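Local atomic coordinates of beta-porphyranase B (Bacteroides plebeius, PDB entry 4AWD), a protein that hydrolyses the sulfated red-seaweed polysaccharide porphyran at its (1->4) linkages between beta-D-galactose and alpha-L-galactose-6-sulfate, leaving mostly disaccharides. Residues Glu33-Ile36 and Lys37-Glu41; Trp48-Glu52 and Asp53-Glu57; Val89-Lys93 and Gly94-Ile98. One frame throughout, in Å; residues are numbered along the deposited sequence.

Interaction 1 (Glu33-Ile36 and Lys37-Glu41); sequences EEHI and KNLPE
His35 lays its imidazole beside two side chains of the turn that follows it: CD2 lies 3.8 Å from Leu39 CD1, and CE1 comes within 3.6 Å of Asn38 CB. This is a 3-10 turn that follows the short helix 30-34 near the N terminus, on the outside of the GH16 beta-sandwich. Its winding is seen in two successive i to i+3 backbone bonds, Asn38 N to His35 O at 2.9 Å and Leu39 N to Ile36 O at 3.1 Å. In His35, CG anti to the backbone N (chi1 -170°) puts the ring beside its own carbonyl carbon, where it meets Asn38 and Leu39. Ring and amide planes of His35 and Asn38 stand 53° apart, and the two side chains cross at about a right angle. NE2 of His35 is hydrogen-bonded to Glu137 of strand 134-141, and the ring also meets that of Trp313 of strand 308-321, so His35 joins the turn to these two strands. Leu39 and Ile36 add apolar contacts to Tyr317 and Trp48. On the exposed side, the Lys37 chain runs back past the carbonyl oxygen of Glu34, with CG 3.4 Å from Glu34 O. It ends in a salt bridge, NZ to Glu34 OE2 at 3.1 Å, made through the anti lone pair of that carboxylate oxygen.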
loop_
_atom_site.group_PDB
_atom_site.type_symbol
_atom_site.label_atom_id
_atom_site.label_comp_id
_atom_site.label_asym_id
_atom_site.label_seq_id
_atom_site.Cartn_x
_atom_site.Cartn_y
_atom_site.Cartn_z
ATOM N N GLU A 33 -17.052 -12.598 -3.909
ATOM C CA GLU A 33 -17.634 -13.777 -3.245
ATOM C C GLU A 33 -17.072 -15.061 -3.847
ATOM O O GLU A 33 -16.655 -15.964 -3.120
ATOM C CB GLU A 33 -19.164 -13.775 -3.343
ATOM C CG GLU A 33 -19.855 -14.900 -2.581
ATOM C CD GLU A 33 -20.011 -14.625 -1.085
ATOM O OE1 GLU A 33 -19.712 -13.487 -0.631
ATOM O OE2 GLU A 33 -20.449 -15.555 -0.356
ATOM N N GLU A 34 -17.048 -15.121 -5.176
ATOM C CA GLU A 34 -16.495 -16.255 -5.904
ATOM C C GLU A 34 -15.006 -16.472 -5.589
ATOM O O GLU A 34 -14.548 -17.612 -5.547
ATOM C CB GLU A 34 -16.730 -16.066 -7.407
ATOM C CG GLU A 34 -16.140 -17.152 -8.323
ATOM C CD GLU A 34 -16.806 -18.536 -8.183
ATOM O OE1 GLU A 34 -17.997 -18.631 -7.772
ATOM O OE2 GLU A 34 -16.121 -19.541 -8.498
ATOM N N HIS A 35 -14.269 -15.385 -5.347
ATOM C CA HIS A 35 -12.833 -15.451 -5.042
ATOM C C HIS A 35 -12.485 -16.110 -3.683
ATOM O O HIS A 35 -11.320 -16.418 -3.429
ATOM C CB HIS A 35 -12.193 -14.054 -5.151
ATOM C CG HIS A 35 -10.692 -14.057 -5.082
ATOM N ND1 HIS A 35 -9.900 -14.739 -5.985
ATOM C CD2 HIS A 35 -9.838 -13.450 -4.222
ATOM C CE1 HIS A 35 -8.627 -14.562 -5.678
ATOM N NE2 HIS A 35 -8.562 -13.787 -4.609
ATOM N N ILE A 36 -13.484 -16.337 -2.826
ATOM C CA ILE A 36 -13.274 -17.015 -1.536
ATOM C C ILE A 36 -12.659 -18.424 -1.696
ATOM O O ILE A 36 -11.846 -18.843 -0.865
ATOM C CB ILE A 36 -14.570 -17.010 -0.661
ATOM C CG1 ILE A 36 -14.932 -15.567 -0.285
ATOM C CG2 ILE A 36 -14.415 -17.857 0.621
ATOM C CD1 ILE A 36 -16.350 -15.391 0.272
ATOM N N LYS A 37 -13.025 -19.124 -2.771
ATOM C CA LYS A 37 -12.352 -20.364 -3.203
ATOM C C LYS A 37 -10.839 -20.314 -3.037
ATOM O O LYS A 37 -10.223 -21.311 -2.669
ATOM C CB LYS A 37 -12.519 -20.563 -4.705
ATOM C CG LYS A 37 -13.861 -20.937 -5.225
ATOM C CD LYS A 37 -13.744 -21.263 -6.726
ATOM C CE LYS A 37 -12.892 -20.236 -7.465
ATOM N NZ LYS A 37 -13.169 -20.209 -8.930
ATOM N N ASN A 38 -10.253 -19.165 -3.390
ATOM C CA ASN A 38 -8.803 -19.001 -3.492
ATOM C C ASN A 38 -8.111 -18.559 -2.208
ATOM O O ASN A 38 -6.895 -18.643 -2.097
ATOM C CB ASN A 38 -8.457 -18.024 -4.614
ATOM C CG ASN A 38 -8.913 -18.509 -5.970
ATOM O OD1 ASN A 38 -8.572 -19.607 -6.388
ATOM N ND2 ASN A 38 -9.695 -17.689 -6.664
ATOM N N LEU A 39 -8.887 -18.081 -1.246
ATOM C CA LEU A 39 -8.345 -17.669 0.043
ATOM C C LEU A 39 -7.815 -18.877 0.827
ATOM O O LEU A 39 -8.201 -20.018 0.550
ATOM C CB LEU A 39 -9.395 -16.868 0.852
ATOM C CG LEU A 39 -9.437 -15.344 0.649
ATOM C CD1 LEU A 39 -9.197 -14.897 -0.806
ATOM C CD2 LEU A 39 -10.737 -14.722 1.166
ATOM N N PRO A 40 -6.901 -18.636 1.777
ATOM C CA PRO A 40 -6.551 -19.658 2.759
ATOM C C PRO A 40 -7.792 -20.133 3.490
ATOM O O PRO A 40 -8.687 -19.330 3.758
ATOM C CB PRO A 40 -5.630 -18.913 3.742
ATOM C CG PRO A 40 -5.660 -17.474 3.330
ATOM C CD PRO A 40 -6.004 -17.481 1.878
ATOM N N GLU A 41 -7.851 -21.430 3.789
ATOM C CA GLU A 41 -8.988 -21.998 4.498
ATOM C C GLU A 41 -9.205 -21.220 5.781
ATOM O O GLU A 41 -8.260 -20.960 6.530
ATOM C CB GLU A 41 -8.756 -23.473 4.820
HETATM O O HOH W 1 -11.133 -20.121 1.480
#

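Interaction 2 (Trp48-Glu52 and Asp53-Glu57); sequences WVVNE and DYTDE. With CA (calcium ion), chain C.
The carbonyl oxygen of Asn51 is gripped twice from residues three and four positions later: Thr55 OG1 donates to Asn51 O over 2.7 Å, and the backbone N of Tyr54 adds a weak bond to it at 3.3 Å. The hydroxyl comes in from above the carbonyl plane, 44° out of it. The torsion that sets OG1 anti to the carbonyl carbon of Thr55 (chi1 -71°) leaves it beside the backbone N, directed back at Asn51; Thr55 OG1 also accepts from the backbone N of Ala316. A further weak bond, Thr55 N to Glu52 O, closes the next step of the turn. At its start, Asn51 turns its amide oxygen forward to Asp53 N, a weak bond of 3.4 Å in the manner of an Asx turn. The segment leads from strand 46-50 of the GH16 beta-sandwich, paired with strand 308-321, into the loop that runs to the calcium site. Asn51 and Tyr54 point the same way side by side, their amide and ring planes 69° apart, with ND2 in plane at the ring edge, 3.9 Å from Tyr54 CD2. Asp53 CB lies over one face of that ring, toward its rim; the Asp53 carboxylate forms a salt bridge with Lys128, while the Tyr54 hydroxyl is bonded to Gln130. Farther on, Glu57 binds calcium through its backbone O at 2.4 Å, and its OE1 accepts from a calcium-bound water and pairs with Arg315.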
loop_
_atom_site.group_PDB
_atom_site.type_symbol
_atom_site.label_atom_id
_atom_site.label_comp_id
_atom_site.label_asym_id
_atom_site.label_seq_id
_atom_site.Cartn_x
_atom_site.Cartn_y
_atom_site.Cartn_z
ATOM N N TRP A 48 -15.141 -16.934 5.527
ATOM C CA TRP A 48 -14.779 -15.663 4.929
ATOM C C TRP A 48 -16.031 -14.983 4.389
ATOM O O TRP A 48 -16.891 -15.625 3.772
ATOM C CB TRP A 48 -13.731 -15.830 3.821
ATOM C CG TRP A 48 -12.351 -16.243 4.307
ATOM C CD1 TRP A 48 -11.745 -17.461 4.132
ATOM C CD2 TRP A 48 -11.404 -15.426 5.029
ATOM N NE1 TRP A 48 -10.491 -17.459 4.729
ATOM C CE2 TRP A 48 -10.262 -16.220 5.276
ATOM C CE3 TRP A 48 -11.426 -14.108 5.514
ATOM C CZ2 TRP A 48 -9.140 -15.727 5.953
ATOM C CZ3 TRP A 48 -10.287 -13.616 6.187
ATOM C CH2 TRP A 48 -9.170 -14.441 6.405
ATOM N N VAL A 49 -16.115 -13.674 4.633
ATOM C CA VAL A 49 -17.241 -12.861 4.218
ATOM C C VAL A 49 -16.719 -11.557 3.580
ATOM O O VAL A 49 -15.779 -10.930 4.097
ATOM C CB VAL A 49 -18.164 -12.620 5.437
ATOM C CG1 VAL A 49 -18.573 -11.166 5.578
ATOM C CG2 VAL A 49 -19.389 -13.581 5.402
ATOM N N VAL A 50 -17.303 -11.162 2.448
ATOM C CA VAL A 50 -16.842 -9.979 1.752
ATOM C C VAL A 50 -16.960 -8.759 2.675
ATOM O O VAL A 50 -17.986 -8.555 3.319
ATOM C CB VAL A 50 -17.627 -9.732 0.450
ATOM C CG1 VAL A 50 -17.204 -8.413 -0.186
ATOM C CG2 VAL A 50 -17.417 -10.852 -0.520
ATOM N N ASN A 51 -15.894 -7.966 2.761
ATOM C CA ASN A 51 -16.007 -6.651 3.386
ATOM C C ASN A 51 -16.227 -5.624 2.279
ATOM O O ASN A 51 -15.289 -5.253 1.576
ATOM C CB ASN A 51 -14.767 -6.318 4.221
ATOM C CG ASN A 51 -15.003 -5.166 5.194
ATOM O OD1 ASN A 51 -15.810 -4.268 4.946
ATOM N ND2 ASN A 51 -14.291 -5.193 6.315
ATOM N N GLU A 52 -17.473 -5.186 2.116
ATOM C CA GLU A 52 -17.847 -4.360 0.962
ATOM C C GLU A 52 -17.135 -3.023 0.949
ATOM O O GLU A 52 -16.875 -2.456 -0.112
ATOM C CB GLU A 52 -19.350 -4.144 0.914
ATOM C CG GLU A 52 -20.114 -5.432 0.704
ATOM C CD GLU A 52 -21.622 -5.258 0.710
ATOM O OE1 GLU A 52 -22.105 -4.103 0.648
ATOM O OE2 GLU A 52 -22.323 -6.294 0.761
ATOM N N ASP A 53 -16.797 -2.551 2.141
ATOM C CA ASP A 53 -16.253 -1.228 2.338
ATOM C C ASP A 53 -14.880 -1.031 1.703
ATOM O O ASP A 53 -14.498 0.089 1.411
ATOM C CB ASP A 53 -16.229 -0.919 3.838
ATOM C CG ASP A 53 -17.638 -0.698 4.417
ATOM O OD1 ASP A 53 -18.621 -0.635 3.637
ATOM O OD2 ASP A 53 -17.761 -0.588 5.648
ATOM N N TYR A 54 -14.148 -2.116 1.470
ATOM C CA TYR A 54 -12.792 -2.017 0.913
ATOM C C TYR A 54 -12.642 -2.935 -0.298
ATOM O O TYR A 54 -11.559 -3.396 -0.629
ATOM C CB TYR A 54 -11.751 -2.301 2.009
ATOM C CG TYR A 54 -12.110 -1.583 3.284
ATOM C CD1 TYR A 54 -11.886 -0.209 3.420
ATOM C CD2 TYR A 54 -12.748 -2.259 4.333
ATOM C CE1 TYR A 54 -12.258 0.475 4.585
ATOM C CE2 TYR A 54 -13.124 -1.588 5.497
ATOM C CZ TYR A 54 -12.876 -0.227 5.617
ATOM O OH TYR A 54 -13.247 0.425 6.774
ATOM N N THR A 55 -13.768 -3.175 -0.962
ATOM C CA THR A 55 -13.819 -4.114 -2.057
ATOM C C THR A 55 -14.347 -3.374 -3.259
ATOM O O THR A 55 -15.363 -2.655 -3.163
ATOM C CB THR A 55 -14.717 -5.334 -1.703
ATOM O OG1 THR A 55 -14.062 -6.140 -0.715
ATOM C CG2 THR A 55 -14.981 -6.179 -2.915
ATOM N N ASP A 56 -13.654 -3.549 -4.383
ATOM C CA ASP A 56 -14.022 -2.906 -5.633
ATOM C C ASP A 56 -13.392 -3.576 -6.843
ATOM O O ASP A 56 -12.158 -3.752 -6.915
ATOM C CB ASP A 56 -13.628 -1.422 -5.632
ATOM C CG ASP A 56 -14.513 -0.581 -6.551
ATOM O OD1 ASP A 56 -14.923 -1.063 -7.639
ATOM O OD2 ASP A 56 -14.791 0.576 -6.176
ATOM N N GLU A 57 -14.247 -3.887 -7.813
ATOM C CA GLU A 57 -13.832 -4.531 -9.040
ATOM C C GLU A 57 -13.427 -3.496 -10.085
ATOM O O GLU A 57 -12.802 -3.822 -11.085
ATOM C CB GLU A 57 -14.962 -5.418 -9.566
ATOM C CG GLU A 57 -15.386 -6.524 -8.615
ATOM C CD GLU A 57 -14.266 -7.515 -8.293
ATOM O OE1 GLU A 57 -13.392 -7.774 -9.160
ATOM O OE2 GLU A 57 -14.272 -8.060 -7.167
HETATM CA CA CA C . -11.818 -5.295 -12.755
HETATM O O HOH W 2 -12.889 -7.166 -11.781
#

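Interaction 3 (Val89-Lys93 and Gly94-Ile98); sequences VSVKK and GCLRI. With CA (calcium ion), chain C.
Strands 89-92 and 95-98 run antiparallel, their directions 151° apart, as the two arms of a beta hairpin closed by a type I' turn from Lys92 to Cys95. Ser90 and Arg97 form a hydrogen-bonded pair, with Arg97 N to Ser90 O at 2.7 Å and nearly straight (174°); Lys92 and Cys95 form the second, nearest the turn. Gly94 takes a positive phi (90°), as the last inner position of a type I' turn does, and its O binds the calcium ion at 2.2 Å. On the face of Val89, Val91, Leu96 and Ile98, Leu96 CD1 nests against Val89 CG1 at 3.7 Å and, more loosely, Val91 CG2; Leu96 also touches Ile284 and Tyr311. On the other face, with Ser90, Lys92 and Cys95, Arg97 makes the widest contact. Its chain, extended from CG to NE, passes Ser90 OG, which lies 3.5 Å from Arg97 CB, and carries the guanidinium across the Lys92 side chain. Lys92 CB sits over the centre of one guanidinium face, 3.6 Å from Arg97 CZ, while Lys93 CD approaches NH2 obliquely. Two waters lie in the guanidinium plane at its edge: one links Arg97 NE to Lys92 O, and the other accepts from Arg97 NH2, from Lys93 NZ at 2.7 Å and weakly from Lys92 NZ. Arg97 also touches Thr308 and Tyr310 of strand 308-321. The three cationic groups stand close, with Lys93 NZ 4.4 Å from Arg97 NH2; the shared water probably eases their repulsion, and aliphatic cover and solvent probably help to hold the guanidinium over the hairpin.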
loop_
_atom_site.group_PDB
_atom_site.type_symbol
_atom_site.label_atom_id
_atom_site.label_comp_id
_atom_site.label_asym_id
_atom_site.label_seq_id
_atom_site.Cartn_x
_atom_site.Cartn_y
_atom_site.Cartn_z
ATOM N N VAL A 89 -5.919 9.565 -11.555
ATOM C CA VAL A 89 -6.658 8.392 -11.109
ATOM C C VAL A 89 -7.908 8.253 -11.962
ATOM O O VAL A 89 -8.739 9.169 -12.023
ATOM C CB VAL A 89 -7.055 8.506 -9.625
ATOM C CG1 VAL A 89 -7.838 7.278 -9.178
ATOM C CG2 VAL A 89 -5.818 8.682 -8.764
ATOM N N SER A 90 -8.029 7.128 -12.648
ATOM C CA SER A 90 -9.241 6.853 -13.388
ATOM C C SER A 90 -9.638 5.384 -13.233
ATOM O O SER A 90 -8.894 4.579 -12.654
ATOM C CB SER A 90 -9.052 7.226 -14.860
ATOM O OG SER A 90 -8.074 6.410 -15.470
ATOM N N VAL A 91 -10.821 5.056 -13.743
ATOM C CA VAL A 91 -11.309 3.687 -13.823
ATOM C C VAL A 91 -11.753 3.477 -15.264
ATOM O O VAL A 91 -12.644 4.166 -15.754
ATOM C CB VAL A 91 -12.518 3.450 -12.877
ATOM C CG1 VAL A 91 -13.202 2.116 -13.199
ATOM C CG2 VAL A 91 -12.091 3.503 -11.422
ATOM N N LYS A 92 -11.132 2.535 -15.951
ATOM C CA LYS A 92 -11.444 2.317 -17.337
ATOM C C LYS A 92 -11.152 0.868 -17.688
ATOM O O LYS A 92 -10.142 0.326 -17.254
ATOM C CB LYS A 92 -10.620 3.283 -18.203
ATOM C CG LYS A 92 -10.835 3.153 -19.711
ATOM C CD LYS A 92 -11.910 4.092 -20.241
ATOM C CE LYS A 92 -11.936 4.068 -21.791
ATOM N NZ LYS A 92 -10.618 4.433 -22.423
ATOM N N LYS A 93 -12.057 0.247 -18.450
ATOM C CA LYS A 93 -11.904 -1.132 -18.947
ATOM C C LYS A 93 -11.533 -2.154 -17.873
ATOM O O LYS A 93 -10.645 -2.982 -18.082
ATOM C CB LYS A 93 -10.864 -1.198 -20.073
ATOM C CG LYS A 93 -11.135 -0.301 -21.269
ATOM C CD LYS A 93 -9.861 -0.194 -22.106
ATOM C CE LYS A 93 -10.102 0.515 -23.433
ATOM N NZ LYS A 93 -8.824 0.711 -24.187
ATOM N N GLY A 94 -12.202 -2.097 -16.723
ATOM C CA GLY A 94 -12.024 -3.130 -15.697
ATOM C C GLY A 94 -10.918 -2.882 -14.677
ATOM O O GLY A 94 -10.716 -3.707 -13.777
ATOM N N CYS A 95 -10.216 -1.752 -14.803
ATOM C CA CYS A 95 -9.086 -1.440 -13.921
ATOM C C CYS A 95 -9.132 -0.055 -13.313
ATOM O O CYS A 95 -9.517 0.921 -13.971
ATOM C CB CYS A 95 -7.760 -1.577 -14.662
ATOM S SG CYS A 95 -7.270 -3.259 -15.020
ATOM N N LEU A 96 -8.740 0.024 -12.048
ATOM C CA LEU A 96 -8.311 1.277 -11.480
ATOM C C LEU A 96 -6.964 1.587 -12.130
ATOM O O LEU A 96 -6.070 0.738 -12.172
ATOM C CB LEU A 96 -8.155 1.164 -9.959
ATOM C CG LEU A 96 -7.511 2.373 -9.259
ATOM C CD1 LEU A 96 -8.431 3.613 -9.308
ATOM C CD2 LEU A 96 -7.133 2.031 -7.831
ATOM N N ARG A 97 -6.836 2.802 -12.650
ATOM C CA ARG A 97 -5.609 3.243 -13.316
ATOM C C ARG A 97 -5.032 4.397 -12.560
ATOM O O ARG A 97 -5.700 5.427 -12.395
ATOM C CB ARG A 97 -5.904 3.741 -14.722
ATOM C CG ARG A 97 -6.199 2.681 -15.727
ATOM C CD ARG A 97 -6.870 3.328 -16.896
ATOM N NE ARG A 97 -7.033 2.423 -18.029
ATOM C CZ ARG A 97 -7.227 2.857 -19.274
ATOM N NH1 ARG A 97 -7.274 4.177 -19.518
ATOM N NH2 ARG A 97 -7.353 1.987 -20.277
ATOM N N ILE A 98 -3.797 4.235 -12.106
ATOM C CA ILE A 98 -3.047 5.366 -11.567
ATOM C C ILE A 98 -1.877 5.660 -12.490
ATOM O O ILE A 98 -0.920 4.893 -12.535
ATOM C CB ILE A 98 -2.546 5.149 -10.112
ATOM C CG1 ILE A 98 -3.702 4.733 -9.173
ATOM C CG2 ILE A 98 -1.889 6.434 -9.616
ATOM C CD1 ILE A 98 -3.262 4.387 -7.723
HETATM CA CA CA C . -11.818 -5.295 -12.755
HETATM O O HOH W 3 -5.549 7.289 -14.711
HETATM O O HOH W 4 -7.475 -0.463 -17.770
HETATM O O HOH W 5 -7.833 3.087 -23.291
HETATM O O HOH W 2 -12.889 -7.166 -11.781
#

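In the fold
From the N terminus the three contacts follow in series, neither nested nor crossed, each closing a short local turn. Interaction 1 follows on from helix 30-34 and leads to strand 46-50, where interaction 2 begins; the two touch, Pro40 O meeting Trp48 NE1 in a probable hydrogen bond and Leu39 packing on the Trp48 ring. Interaction 2 takes the chain from that strand toward the calcium, and interaction 3 closes the hairpin 89-92/95-107, whose Gly94 also reaches the calcium. Glu57 and Gly94, with Asn59 and Asp312, bind the same ion, whose water is also held by Glu57. Interactions 1 and 3 stay about 14 Å apart at their nearest atoms, yet strand 308-321 borders all three.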